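Long-range contacts in beta-xylanase (Caldicellulosiruptor kristjanssonii, PDB 7NWN), which probably binds plant cell-wall carbohydrate as the family 9 carbohydrate-binding module, a calcium-carrying beta-sandwich, of a multimodular, hyperthermostable xylanase-glucuronoyl esterase: residues A[46-52]-A[179-185]; A[64-68]-A[202-206]; A[80-85]-A[171-176]; A[131-135]-A[147-153]. All coordinates share one frame; numbering follows the deposited sequence.

Contact 1: residues A[46-52]-A[179-185]. With EDO (1,2-ethanediol), chain K.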
loop_
_atom_site.group_PDB
_atom_site.type_symbol
_atom_site.label_atom_id
_atom_site.label_comp_id
_atom_site.label_asym_id
_atom_site.label_seq_id
_atom_site.Cartn_x
_atom_site.Cartn_y
_atom_site.Cartn_z
ATOM N N ASN A 46 5.883 8.151 3.903
ATOM C CA ASN A 46 5.004 8.980 3.100
ATOM C C ASN A 46 3.767 9.198 3.947
ATOM O O ASN A 46 3.351 8.259 4.621
ATOM C CB ASN A 46 4.626 8.251 1.814
ATOM C CG ASN A 46 5.872 7.852 1.040
ATOM O OD1 ASN A 46 6.571 8.703 0.485
ATOM N ND2 ASN A 46 6.187 6.568 1.040
ATOM N N ILE A 47 3.290 10.445 4.011
ATOM C CA ILE A 47 2.187 10.834 4.883
ATOM C C ILE A 47 1.006 11.193 3.984
ATOM O O ILE A 47 1.012 12.230 3.305
ATOM C CB ILE A 47 2.545 12.064 5.743
ATOM C CG1 ILE A 47 3.901 11.970 6.464
ATOM C CG2 ILE A 47 1.374 12.415 6.655
ATOM C CD1 ILE A 47 3.971 10.989 7.609
ATOM N N PRO A 48 -0.045 10.361 3.914
ATOM C CA PRO A 48 -1.211 10.723 3.101
ATOM C C PRO A 48 -1.944 11.825 3.868
ATOM O O PRO A 48 -2.148 11.703 5.078
ATOM C CB PRO A 48 -1.957 9.397 3.008
ATOM C CG PRO A 48 -1.624 8.713 4.319
ATOM C CD PRO A 48 -0.187 9.073 4.608
ATOM N N ARG A 49 -2.288 12.909 3.167
ATOM C CA ARG A 49 -2.880 14.073 3.830
ATOM C C ARG A 49 -4.261 14.448 3.255
ATOM O O ARG A 49 -4.779 15.493 3.574
ATOM C CB ARG A 49 -1.908 15.247 3.684
ATOM C CG ARG A 49 -0.708 15.128 4.602
ATOM C CD ARG A 49 0.295 16.159 4.153
ATOM N NE ARG A 49 1.615 15.887 4.707
ATOM C CZ ARG A 49 1.951 15.964 5.994
ATOM N NH1 ARG A 49 1.051 16.297 6.910
ATOM N NH2 ARG A 49 3.198 15.703 6.354
ATOM N N ILE A 50 -4.861 13.618 2.407
ATOM C CA ILE A 50 -6.177 13.880 1.827
ATOM C C ILE A 50 -7.222 13.166 2.679
ATOM O O ILE A 50 -7.442 11.965 2.548
ATOM C CB ILE A 50 -6.214 13.438 0.342
ATOM C CG1 ILE A 50 -5.115 14.135 -0.486
ATOM C CG2 ILE A 50 -7.612 13.516 -0.274
ATOM C CD1 ILE A 50 -4.969 13.620 -1.919
ATOM N N TYR A 51 -7.871 13.932 3.549
ATOM C CA TYR A 51 -8.892 13.423 4.437
ATOM C C TYR A 51 -10.261 13.762 3.848
ATOM O O TYR A 51 -10.463 14.895 3.459
ATOM C CB TYR A 51 -8.737 14.151 5.771
ATOM C CG TYR A 51 -7.554 13.669 6.563
ATOM C CD1 TYR A 51 -6.279 14.163 6.342
ATOM C CD2 TYR A 51 -7.723 12.727 7.564
ATOM C CE1 TYR A 51 -5.194 13.719 7.088
ATOM C CE2 TYR A 51 -6.659 12.279 8.320
ATOM C CZ TYR A 51 -5.392 12.761 8.067
ATOM O OH TYR A 51 -4.381 12.271 8.824
ATOM N N SER A 52 -11.188 12.804 3.814
ATOM C CA SER A 52 -12.577 13.018 3.451
ATOM C C SER A 52 -13.311 13.886 4.478
ATOM O O SER A 52 -14.304 14.522 4.108
ATOM C CB SER A 52 -13.310 11.717 3.256
ATOM O OG SER A 52 -13.453 11.036 4.497
ATOM N N ALA A 179 -14.619 7.903 7.518
ATOM C CA ALA A 179 -13.582 8.746 6.936
ATOM C C ALA A 179 -12.667 7.915 6.034
ATOM O O ALA A 179 -12.602 6.700 6.178
ATOM C CB ALA A 179 -12.802 9.480 7.992
ATOM N N THR A 180 -12.010 8.603 5.093
ATOM C CA THR A 180 -10.973 8.038 4.256
ATOM C C THR A 180 -9.784 8.958 4.314
ATOM O O THR A 180 -9.933 10.161 4.545
ATOM C CB THR A 180 -11.370 7.807 2.792
ATOM O OG1 THR A 180 -11.682 9.080 2.218
ATOM C CG2 THR A 180 -12.475 6.793 2.615
ATOM N N ILE A 181 -8.608 8.339 4.166
ATOM C CA ILE A 181 -7.371 9.072 3.960
ATOM C C ILE A 181 -6.740 8.565 2.666
ATOM O O ILE A 181 -6.686 7.352 2.452
ATOM C CB ILE A 181 -6.426 8.895 5.154
ATOM C CG1 ILE A 181 -7.176 8.989 6.494
ATOM C CG2 ILE A 181 -5.281 9.909 5.061
ATOM C CD1 ILE A 181 -6.272 8.852 7.709
ATOM N N ASN A 182 -6.306 9.501 1.810
ATOM C CA ASN A 182 -5.694 9.157 0.539
ATOM C C ASN A 182 -4.336 9.843 0.388
ATOM O O ASN A 182 -4.106 10.893 0.986
ATOM C CB ASN A 182 -6.574 9.496 -0.655
ATOM C CG ASN A 182 -7.703 8.508 -0.772
ATOM O OD1 ASN A 182 -8.674 8.612 -0.004
ATOM N ND2 ASN A 182 -7.534 7.526 -1.651
ATOM N N MET A 183 -3.446 9.202 -0.381
ATOM C CA MET A 183 -2.133 9.779 -0.651
ATOM C C MET A 183 -2.290 10.807 -1.791
ATOM O O MET A 183 -1.862 11.944 -1.633
ATOM C CB MET A 183 -1.084 8.698 -1.021
ATOM C CG MET A 183 0.329 9.272 -1.264
ATOM S SD MET A 183 0.976 10.042 0.201
ATOM C CE MET A 183 1.880 11.396 -0.535
ATOM N N PHE A 184 -2.931 10.392 -2.887
ATOM C CA PHE A 184 -2.900 11.079 -4.176
ATOM C C PHE A 184 -4.286 11.523 -4.685
ATOM O O PHE A 184 -4.405 12.624 -5.184
ATOM C CB PHE A 184 -2.233 10.189 -5.227
ATOM C CG PHE A 184 -0.754 10.009 -5.013
ATOM C CD1 PHE A 184 0.102 11.112 -4.933
ATOM C CD2 PHE A 184 -0.209 8.730 -4.873
ATOM C CE1 PHE A 184 1.476 10.949 -4.744
ATOM C CE2 PHE A 184 1.167 8.577 -4.719
ATOM C CZ PHE A 184 2.004 9.679 -4.629
ATOM N N ASP A 185 -5.328 10.685 -4.614
ATOM C CA ASP A 185 -6.617 11.038 -5.195
ATOM C C ASP A 185 -7.529 11.731 -4.173
ATOM O O ASP A 185 -7.828 11.184 -3.109
ATOM C CB ASP A 185 -7.308 9.790 -5.743
ATOM C CG ASP A 185 -8.728 10.063 -6.230
ATOM O OD1 ASP A 185 -8.937 11.165 -6.859
ATOM O OD2 ASP A 185 -9.598 9.159 -6.042
HETATM C C1 EDO K . 5.957 12.109 1.007
HETATM O O1 EDO K . 5.702 11.168 0.009
HETATM C C2 EDO K . 4.716 12.403 1.763
HETATM O O2 EDO K . 5.035 12.414 3.112
HETATM O O HOH W 1 -1.608 13.308 0.523
HETATM O O HOH W 2 -9.609 10.704 1.498
#
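Ile50 and Asn182 form an antiparallel hydrogen-bonded pair, Ile50 N reaching Asn182 O at 3.2 Å and Asn182 N returning to Ile50 O at 2.8 Å, and Tyr51 and Ile181 follow as the next, non-hydrogen-bonded pair. The short strand 50-51 is thereby added to strand 177-182 in one sheet of the CBM9 beta-sandwich. The ladder continues through Ser52 N to Thr180 O; there a side chain takes over, Ser52 OG accepting from Thr180 N at 2.9 Å. With chi1 at 68°, the hydroxyl sits between the backbone N and the carbonyl carbon of its own residue, turned to the neighbouring strand.

On the face that carries Tyr51 and Ile181, the two side chains lie side by side and point the same way. CG2 of Ile181 stands over the centre of the phenol ring, 4.2 Å from the centroid, a CH-pi contact, while its CD1 reaches Tyr51 CE2 at 3.5 Å. A serine in place of Tyr51 would probably leave the CG2 and CD1 branches of Ile181 without their aromatic cover. Pro48 CG touches CG2 of the same isoleucine, and Met183, its chain bent at chi2 and chi3, brings SD to Pro48 CB and CA. On the opposite face Ile50 stretches CD1 toward the carbonyls of Met183 and Phe184. Asn182 turns its ND2 to Glu165 and Gln167 of strand 161-171.

Next to the Ile50-Asn182 pair a water links the two chain segments, accepting from Arg49 N at 2.8 Å and donating to Met183 O at 2.6 Å.

Contact 2: residues A[64-68]-A[202-206]. With EDO (1,2-ethanediol), chain J.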
loop_
_atom_site.group_PDB
_atom_site.type_symbol
_atom_site.label_atom_id
_atom_site.label_comp_id
_atom_site.label_asym_id
_atom_site.label_seq_id
_atom_site.Cartn_x
_atom_site.Cartn_y
_atom_site.Cartn_z
ATOM N N MET A 64 9.023 -0.152 -0.895
ATOM C CA MET A 64 10.320 -0.723 -1.244
ATOM C C MET A 64 10.047 -1.658 -2.417
ATOM O O MET A 64 8.919 -2.129 -2.557
ATOM C CB MET A 64 10.889 -1.482 -0.037
ATOM C CG MET A 64 12.391 -1.776 -0.102
ATOM S SD MET A 64 13.073 -2.333 1.496
ATOM C CE MET A 64 12.828 -0.895 2.501
ATOM N N TRP A 65 11.038 -1.893 -3.288
ATOM C CA TRP A 65 10.845 -2.855 -4.365
ATOM C C TRP A 65 12.034 -3.799 -4.476
ATOM O O TRP A 65 13.153 -3.430 -4.143
ATOM C CB TRP A 65 10.656 -2.138 -5.710
ATOM C CG TRP A 65 11.896 -1.474 -6.246
ATOM C CD1 TRP A 65 12.448 -0.292 -5.836
ATOM C CD2 TRP A 65 12.717 -1.950 -7.327
ATOM N NE1 TRP A 65 13.555 0.016 -6.591
ATOM C CE2 TRP A 65 13.730 -0.977 -7.532
ATOM C CE3 TRP A 65 12.689 -3.091 -8.145
ATOM C CZ2 TRP A 65 14.720 -1.141 -8.511
ATOM C CZ3 TRP A 65 13.631 -3.220 -9.158
ATOM C CH2 TRP A 65 14.658 -2.279 -9.292
ATOM N N ASP A 66 11.758 -4.993 -4.984
ATOM C CA ASP A 66 12.824 -5.885 -5.386
ATOM C C ASP A 66 12.499 -6.427 -6.778
ATOM O O ASP A 66 11.461 -6.103 -7.342
ATOM C CB ASP A 66 13.139 -6.950 -4.323
ATOM C CG ASP A 66 12.098 -8.039 -4.119
ATOM O OD1 ASP A 66 11.326 -8.340 -5.053
ATOM O OD2 ASP A 66 12.138 -8.666 -3.044
ATOM N N ASP A 67 13.324 -7.360 -7.256
ATOM C CA ASP A 67 13.181 -7.874 -8.607
ATOM C C ASP A 67 11.807 -8.482 -8.833
ATOM O O ASP A 67 11.430 -8.558 -9.991
ATOM C CB ASP A 67 14.241 -8.934 -8.961
ATOM C CG ASP A 67 15.635 -8.328 -9.050
ATOM O OD1 ASP A 67 15.763 -7.071 -9.106
ATOM O OD2 ASP A 67 16.577 -9.094 -8.975
ATOM N N ASN A 68 11.118 -8.969 -7.770
ATOM C CA ASN A 68 9.909 -9.749 -7.952
ATOM C C ASN A 68 8.627 -9.047 -7.457
ATOM O O ASN A 68 7.535 -9.588 -7.656
ATOM C CB ASN A 68 10.013 -11.104 -7.243
ATOM C CG ASN A 68 11.245 -11.871 -7.685
ATOM O OD1 ASN A 68 11.386 -12.130 -8.874
ATOM N ND2 ASN A 68 12.116 -12.231 -6.746
ATOM N N LEU A 202 10.917 3.519 -9.396
ATOM C CA LEU A 202 11.835 2.561 -8.777
ATOM C C LEU A 202 13.267 2.996 -9.067
ATOM O O LEU A 202 13.594 3.279 -10.231
ATOM C CB LEU A 202 11.579 1.181 -9.385
ATOM C CG LEU A 202 10.123 0.732 -9.334
ATOM C CD1 LEU A 202 9.991 -0.749 -9.643
ATOM C CD2 LEU A 202 9.510 1.091 -8.002
ATOM N N LYS A 203 14.074 3.093 -8.002
ATOM C CA LYS A 203 15.510 3.362 -8.114
ATOM C C LYS A 203 16.327 2.467 -7.151
ATOM O O LYS A 203 15.776 1.723 -6.315
ATOM C CB LYS A 203 15.701 4.836 -7.756
ATOM C CG LYS A 203 15.458 5.184 -6.285
ATOM C CD LYS A 203 15.866 6.605 -5.969
ATOM C CE LYS A 203 15.923 6.981 -4.506
ATOM N NZ LYS A 203 16.670 5.969 -3.731
ATOM N N GLY A 204 17.664 2.503 -7.320
ATOM C CA GLY A 204 18.641 2.113 -6.307
ATOM C C GLY A 204 19.120 0.668 -6.433
ATOM O O GLY A 204 19.759 0.152 -5.524
ATOM N N ARG A 205 18.737 -0.039 -7.504
ATOM C CA ARG A 205 19.209 -1.408 -7.598
ATOM C C ARG A 205 20.626 -1.378 -8.170
ATOM O O ARG A 205 20.831 -0.772 -9.214
ATOM C CB ARG A 205 18.359 -2.216 -8.575
ATOM C CG ARG A 205 18.693 -3.694 -8.514
ATOM C CD ARG A 205 17.963 -4.351 -9.643
ATOM N NE ARG A 205 18.082 -5.773 -9.506
ATOM C CZ ARG A 205 19.043 -6.493 -10.072
ATOM N NH1 ARG A 205 19.962 -5.897 -10.821
ATOM N NH2 ARG A 205 19.076 -7.801 -9.887
ATOM N N SER A 206 21.581 -2.054 -7.523
ATOM C CA SER A 206 22.926 -2.153 -8.075
ATOM C C SER A 206 22.915 -2.905 -9.399
ATOM O O SER A 206 22.158 -3.864 -9.577
ATOM C CB SER A 206 23.842 -2.858 -7.169
ATOM O OG SER A 206 24.948 -3.283 -7.936
HETATM C C1 EDO J . 9.801 -12.006 -11.844
HETATM O O1 EDO J . 10.493 -10.788 -12.072
HETATM C C2 EDO J . 8.358 -11.916 -12.164
HETATM O O2 EDO J . 8.078 -12.149 -13.538
#
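The indole of Trp65 is packed closely against Leu202 and bonded at its edge. Leu202 CB lies over the five-membered ring, 3.6 Å from its centroid and 15° off the normal, a CH-pi contact; the two methyls spread along the same face, Leu202 CD1 near Trp65 CD2 and CE3, Leu202 CD2 near Trp65 CG and CD1. NE1 then donates almost in the ring plane to Lys203 O at 2.8 Å, and the bond and the packed face together restrict the ring's rotation. A chi1 of 70° places CG between the backbone N and carbonyl carbon of Trp65, which brings the indole face to Leu202. An alanine here is likely to strip Leu202 of its aromatic cover and leave Lys203 O without its indole donor. Trp65 joins strand 58-66, an outermost strand of the four-stranded antiparallel sheet, to the loop after strand 198-202, and Tyr27 meets its ring edge-to-face.

The outer side is looser and polar. Arg205 passes CB by the far end of the indole, at 3.8 Å from Trp65 CH2, then extends to partly exposed Asp67. The salt bridge is side-on: NE to OD1 at 2.7 Å and NH2 to OD2 at 3.0 Å, both on the syn side, with the two planes 35° apart.

Contact 3: residues A[80-85]-A[171-176]. With CA (calcium ion), chain Q.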
loop_
_atom_site.group_PDB
_atom_site.type_symbol
_atom_site.label_atom_id
_atom_site.label_comp_id
_atom_site.label_asym_id
_atom_site.label_seq_id
_atom_site.Cartn_x
_atom_site.Cartn_y
_atom_site.Cartn_z
ATOM N N VAL A 80 -9.970 3.382 17.757
ATOM C CA VAL A 80 -11.085 2.437 17.765
ATOM C C VAL A 80 -11.028 1.578 16.505
ATOM O O VAL A 80 -11.252 2.077 15.430
ATOM C CB VAL A 80 -12.447 3.167 17.859
ATOM C CG1 VAL A 80 -13.608 2.178 17.883
ATOM C CG2 VAL A 80 -12.521 4.142 19.042
ATOM N N LEU A 81 -10.805 0.272 16.628
ATOM C CA LEU A 81 -10.789 -0.597 15.462
ATOM C C LEU A 81 -12.110 -1.338 15.367
ATOM O O LEU A 81 -12.556 -1.966 16.320
ATOM C CB LEU A 81 -9.623 -1.587 15.537
ATOM C CG LEU A 81 -8.252 -0.909 15.670
ATOM C CD1 LEU A 81 -7.145 -1.961 15.698
ATOM C CD2 LEU A 81 -8.047 0.109 14.536
ATOM N N ASN A 82 -12.701 -1.299 14.175
ATOM C CA ASN A 82 -13.971 -1.959 13.951
ATOM C C ASN A 82 -13.964 -2.645 12.578
ATOM O O ASN A 82 -13.566 -2.051 11.591
ATOM C CB ASN A 82 -15.100 -0.925 14.049
ATOM C CG ASN A 82 -16.415 -1.666 14.059
ATOM O OD1 ASN A 82 -16.867 -2.182 13.015
ATOM N ND2 ASN A 82 -16.990 -1.797 15.251
ATOM N N SER A 83 -14.380 -3.888 12.549
ATOM C CA SER A 83 -14.525 -4.645 11.327
ATOM C C SER A 83 -15.819 -5.458 11.402
ATOM O O SER A 83 -15.896 -6.501 10.753
ATOM C CB SER A 83 -13.355 -5.592 11.095
ATOM O OG SER A 83 -13.050 -6.381 12.240
ATOM N N ALA A 84 -16.835 -4.954 12.123
ATOM C CA ALA A 84 -18.108 -5.685 12.209
ATOM C C ALA A 84 -18.961 -5.590 10.921
ATOM O O ALA A 84 -19.676 -6.527 10.621
ATOM C CB ALA A 84 -18.860 -5.309 13.468
ATOM N N ASN A 85 -18.833 -4.525 10.101
ATOM C CA ASN A 85 -19.597 -4.395 8.851
ATOM C C ASN A 85 -19.188 -5.481 7.861
ATOM O O ASN A 85 -18.006 -5.747 7.732
ATOM C CB ASN A 85 -19.380 -3.016 8.211
ATOM C CG ASN A 85 -20.475 -2.600 7.242
ATOM O OD1 ASN A 85 -20.741 -3.279 6.246
ATOM N ND2 ASN A 85 -21.105 -1.477 7.523
ATOM N N ALA A 171 -13.247 3.253 10.185
ATOM C CA ALA A 171 -14.570 2.881 10.667
ATOM C C ALA A 171 -14.688 3.254 12.140
ATOM O O ALA A 171 -13.679 3.257 12.822
ATOM C CB ALA A 171 -14.844 1.417 10.496
ATOM N N ASP A 172 -15.912 3.465 12.650
ATOM C CA ASP A 172 -16.071 3.804 14.070
ATOM C C ASP A 172 -16.847 2.695 14.783
ATOM O O ASP A 172 -17.142 1.656 14.173
ATOM C CB ASP A 172 -16.662 5.210 14.234
ATOM C CG ASP A 172 -18.147 5.296 13.869
ATOM O OD1 ASP A 172 -18.775 4.265 13.428
ATOM O OD2 ASP A 172 -18.669 6.403 14.020
ATOM N N SER A 173 -17.222 2.931 16.059
ATOM C CA SER A 173 -17.879 1.876 16.817
ATOM C C SER A 173 -19.300 1.612 16.328
ATOM O O SER A 173 -19.896 0.619 16.741
ATOM C CB SER A 173 -17.860 2.140 18.297
ATOM O OG SER A 173 -18.446 3.389 18.570
ATOM N N SER A 174 -19.832 2.453 15.419
ATOM C CA SER A 174 -21.090 2.103 14.746
ATOM C C SER A 174 -20.887 1.069 13.630
ATOM O O SER A 174 -21.846 0.704 12.965
ATOM C CB SER A 174 -21.823 3.328 14.235
ATOM O OG SER A 174 -21.192 3.853 13.063
ATOM N N ALA A 175 -19.646 0.596 13.381
ATOM C CA ALA A 175 -19.441 -0.444 12.375
ATOM C C ALA A 175 -19.719 0.052 10.943
ATOM O O ALA A 175 -20.269 -0.671 10.109
ATOM C CB ALA A 175 -20.242 -1.671 12.729
ATOM N N ARG A 176 -19.341 1.301 10.665
ATOM C CA ARG A 176 -19.457 1.940 9.359
ATOM C C ARG A 176 -18.186 2.749 9.118
ATOM O O ARG A 176 -17.655 3.344 10.047
ATOM C CB ARG A 176 -20.540 3.034 9.407
ATOM C CG ARG A 176 -21.945 2.570 9.044
ATOM C CD ARG A 176 -22.940 2.364 10.159
ATOM N NE ARG A 176 -22.976 3.561 10.991
ATOM C CZ ARG A 176 -24.030 4.375 11.128
ATOM N NH1 ARG A 176 -25.154 4.112 10.478
ATOM N NH2 ARG A 176 -23.950 5.427 11.937
HETATM CA CA CA Q . -11.394 3.101 13.430
HETATM O O HOH W 3 -12.145 5.239 14.683
#
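Val80 O and Ala171 O meet at one calcium ion, bound at 2.2 Å and 2.4 Å respectively, with a water at 2.6 Å beside them. Asp78 and Asp92 complete the site, and Asp92 also accepts from the backbone N of Asn82, tying the second shell to the first. Beyond the metal, Asn82 lays its side chain against the other loop: CB touches Asp172 O at 3.3 Å, and OD1 comes to the CA and CB of Ala175. That oxygen also accepts from Ala84 N at 2.9 Å, the bond of an Asx turn, with the donor standing above the carbonyl plane, so the amide is steadied by its own loop while it rests on the other.

The two loops link strands 69-77 to 93-99 and 161-171 to 177-182 at one end of the beta-sandwich, the second folded as a type I turn from Asp172 to Ala175. Asn85 reaches that turn with CG anti to its backbone N (chi1 -159°), and ND2 donates to Ala175 O at 2.8 Å, in the plane of both the amide and the carbonyl. Outermost, an Asx turn ties Asp172 OD1 to Ser174 N, and Arg176 NE donates to Ser174 OG at 2.7 Å.

Contact 4: residues A[131-135]-A[147-153]. With CA (calcium ion), chain R; EDO (1,2-ethanediol), chain J.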
loop_
_atom_site.group_PDB
_atom_site.type_symbol
_atom_site.label_atom_id
_atom_site.label_comp_id
_atom_site.label_asym_id
_atom_site.label_seq_id
_atom_site.Cartn_x
_atom_site.Cartn_y
_atom_site.Cartn_z
ATOM N N LEU A 131 -3.870 -13.949 -5.386
ATOM C CA LEU A 131 -2.703 -14.805 -5.175
ATOM C C LEU A 131 -1.391 -14.016 -5.207
ATOM O O LEU A 131 -0.390 -14.517 -4.734
ATOM C CB LEU A 131 -2.663 -15.943 -6.206
ATOM C CG LEU A 131 -3.503 -17.175 -5.838
ATOM C CD1 LEU A 131 -4.978 -16.823 -5.609
ATOM C CD2 LEU A 131 -3.413 -18.219 -6.933
ATOM N N ARG A 132 -1.400 -12.791 -5.732
ATOM C CA ARG A 132 -0.206 -11.964 -5.812
ATOM C C ARG A 132 0.025 -11.206 -4.499
ATOM O O ARG A 132 1.087 -10.624 -4.342
ATOM C CB ARG A 132 -0.371 -10.931 -6.933
ATOM C CG ARG A 132 -0.594 -11.638 -8.284
ATOM C CD ARG A 132 -0.917 -10.605 -9.357
ATOM N NE ARG A 132 0.158 -9.664 -9.540
ATOM C CZ ARG A 132 0.236 -8.788 -10.521
ATOM N NH1 ARG A 132 -0.717 -8.755 -11.439
ATOM N NH2 ARG A 132 1.284 -7.984 -10.616
ATOM N N PHE A 133 -0.979 -11.218 -3.593
ATOM C CA PHE A 133 -1.027 -10.306 -2.441
ATOM C C PHE A 133 -0.762 -11.120 -1.176
ATOM O O PHE A 133 -1.440 -12.133 -0.897
ATOM C CB PHE A 133 -2.400 -9.619 -2.385
ATOM C CG PHE A 133 -2.606 -8.511 -1.375
ATOM C CD1 PHE A 133 -1.683 -7.490 -1.257
ATOM C CD2 PHE A 133 -3.820 -8.400 -0.692
ATOM C CE1 PHE A 133 -1.900 -6.409 -0.408
ATOM C CE2 PHE A 133 -4.060 -7.311 0.154
ATOM C CZ PHE A 133 -3.089 -6.338 0.328
ATOM N N TYR A 134 0.287 -10.718 -0.444
ATOM C CA TYR A 134 0.627 -11.472 0.755
ATOM C C TYR A 134 0.849 -10.470 1.885
ATOM O O TYR A 134 1.655 -9.550 1.711
ATOM C CB TYR A 134 1.926 -12.226 0.498
ATOM C CG TYR A 134 2.479 -13.048 1.635
ATOM C CD1 TYR A 134 1.663 -13.708 2.555
ATOM C CD2 TYR A 134 3.863 -13.173 1.769
ATOM C CE1 TYR A 134 2.228 -14.473 3.563
ATOM C CE2 TYR A 134 4.447 -13.943 2.769
ATOM C CZ TYR A 134 3.620 -14.591 3.674
ATOM O OH TYR A 134 4.201 -15.354 4.642
ATOM N N THR A 135 0.161 -10.686 3.034
ATOM C CA THR A 135 0.131 -9.623 4.047
ATOM C C THR A 135 0.269 -10.243 5.437
ATOM O O THR A 135 -0.141 -11.385 5.655
ATOM C CB THR A 135 -1.174 -8.802 4.000
ATOM O OG1 THR A 135 -2.244 -9.701 4.303
ATOM C CG2 THR A 135 -1.426 -8.137 2.660
ATOM N N GLU A 147 1.942 -5.017 6.747
ATOM C CA GLU A 147 3.119 -5.214 5.916
ATOM C C GLU A 147 2.700 -6.111 4.750
ATOM O O GLU A 147 2.193 -7.186 5.000
ATOM C CB GLU A 147 4.202 -5.884 6.750
ATOM C CG GLU A 147 5.582 -5.854 6.047
ATOM C CD GLU A 147 6.722 -6.259 6.972
ATOM O OE1 GLU A 147 6.478 -7.066 7.908
ATOM O OE2 GLU A 147 7.846 -5.732 6.794
ATOM N N ALA A 148 2.905 -5.638 3.515
ATOM C CA ALA A 148 2.276 -6.227 2.329
ATOM C C ALA A 148 3.324 -6.427 1.228
ATOM O O ALA A 148 4.221 -5.589 1.036
ATOM C CB ALA A 148 1.149 -5.332 1.840
ATOM N N ARG A 149 3.139 -7.519 0.485
ATOM C CA ARG A 149 3.941 -7.780 -0.699
ATOM C C ARG A 149 2.977 -7.985 -1.873
ATOM O O ARG A 149 2.016 -8.751 -1.734
ATOM C CB ARG A 149 4.772 -9.044 -0.467
ATOM C CG ARG A 149 5.685 -9.409 -1.640
ATOM C CD ARG A 149 6.415 -10.756 -1.429
ATOM N NE ARG A 149 7.498 -11.003 -2.409
ATOM C CZ ARG A 149 7.291 -11.771 -3.480
ATOM N NH1 ARG A 149 6.097 -12.336 -3.684
ATOM N NH2 ARG A 149 8.297 -12.028 -4.293
ATOM N N ILE A 150 3.254 -7.293 -2.996
ATOM C CA ILE A 150 2.555 -7.531 -4.253
ATOM C C ILE A 150 3.560 -8.034 -5.313
ATOM O O ILE A 150 4.479 -7.323 -5.656
ATOM C CB ILE A 150 1.867 -6.236 -4.702
ATOM C CG1 ILE A 150 0.755 -5.817 -3.740
ATOM C CG2 ILE A 150 1.365 -6.423 -6.130
ATOM C CD1 ILE A 150 0.381 -4.357 -3.863
ATOM N N ALA A 151 3.402 -9.281 -5.739
ATOM C CA ALA A 151 4.230 -9.903 -6.768
ATOM C C ALA A 151 3.968 -9.161 -8.096
ATOM O O ALA A 151 2.814 -8.909 -8.446
ATOM C CB ALA A 151 3.798 -11.353 -6.836
ATOM N N LEU A 152 5.038 -8.691 -8.754
ATOM C CA LEU A 152 4.979 -7.935 -9.998
ATOM C C LEU A 152 5.089 -8.901 -11.178
ATOM O O LEU A 152 5.769 -9.928 -11.081
ATOM C CB LEU A 152 6.153 -6.957 -9.985
ATOM C CG LEU A 152 5.999 -5.870 -8.924
ATOM C CD1 LEU A 152 7.295 -5.062 -8.765
ATOM C CD2 LEU A 152 4.808 -4.970 -9.286
ATOM N N SER A 153 4.381 -8.611 -12.269
ATOM C CA SER A 153 4.400 -9.529 -13.405
ATOM C C SER A 153 5.418 -9.022 -14.418
ATOM O O SER A 153 6.028 -9.817 -15.106
ATOM C CB SER A 153 3.049 -9.682 -14.084
ATOM O OG SER A 153 2.518 -8.384 -14.306
HETATM CA CA CA R . 8.938 -7.211 8.398
HETATM C C1 EDO J . 9.801 -12.006 -11.844
HETATM O O1 EDO J . 10.493 -10.788 -12.072
HETATM C C2 EDO J . 8.358 -11.916 -12.164
HETATM O O2 EDO J . 8.078 -12.149 -13.538
HETATM O O HOH W 4 3.239 -11.890 -2.879
HETATM O O HOH W 5 10.718 -8.164 9.785
#
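Tyr134 and Arg149 form an antiparallel hydrogen-bonded pair, Tyr134 N to Arg149 O at 2.9 Å and Arg149 N to Tyr134 O at 2.8 Å, flanked by the non-hydrogen-bonded pairs Phe133-Ile150 and Thr135-Ala148. Strands 133-140 and 143-151 make a beta hairpin at one margin of the four-stranded antiparallel sheet of the sandwich, and the segment axes run at 163°. Ala151 N, at the end of its strand, donates to Arg132 O in the 3-10 segment just before strand 133-140.

Side-chain hydrogen bonds gather on Arg132. Its guanidinium meets Ala151 O edge-on, and NE at 3.0 Å and NH2 at 2.8 Å both donate to that one oxygen, which lies within a few degrees of the guanidinium plane. The bend at chi3 (61°) folds the group back to the neighbouring strand, where NH2 also forms a salt bridge with Glu100. A water, donating to Arg132 O and accepting from Arg149 NH1, links the two segments as well.

The apolar contacts lie on the face of Phe133, Thr135, Ala148 and Ile150, turned to strands 93-99 and 112-118. Phe133 reaches Ala148 CB with CE1 and Ile150 CG1 with CD1, both at 3.9 Å, and Thr135 CG2 lies over one face of the Phe133 ring, toward its rim.

Farther back along strand 143-151, Glu147, extended beyond CG, binds calcium with both oxygens, OE2 at 2.4 Å; Gly34 N and Trp40 NE1 also donate to this carboxylate. Arg132 would probably polarise the Ala151 carbonyl at the strand's end, and the calcium is likely to keep Glu147, at its middle, ionised.

In the fold
From the N terminus, segment 46-52 comes first and waits until 179-185 to close contact 1, adding an edge strand to the larger, mixed sheet. Segment 64-68 opens contact 2 inside that span but finds its partner only at 202-206, so contacts 1 and 2 cross along the chain. Contact 3 (80-85 with 171-176) nests inside both and joins two loops at a calcium site; contact 4, a hairpin pair, nests inside contact 3. Contacts 2 and 4 touch where Asn68 O lies 2.9 Å from Leu152 N, probably a hydrogen bond, and both reach the four-stranded sheet. Contacts 2 and 3 stand farthest apart, their centres about 37 Å from each other.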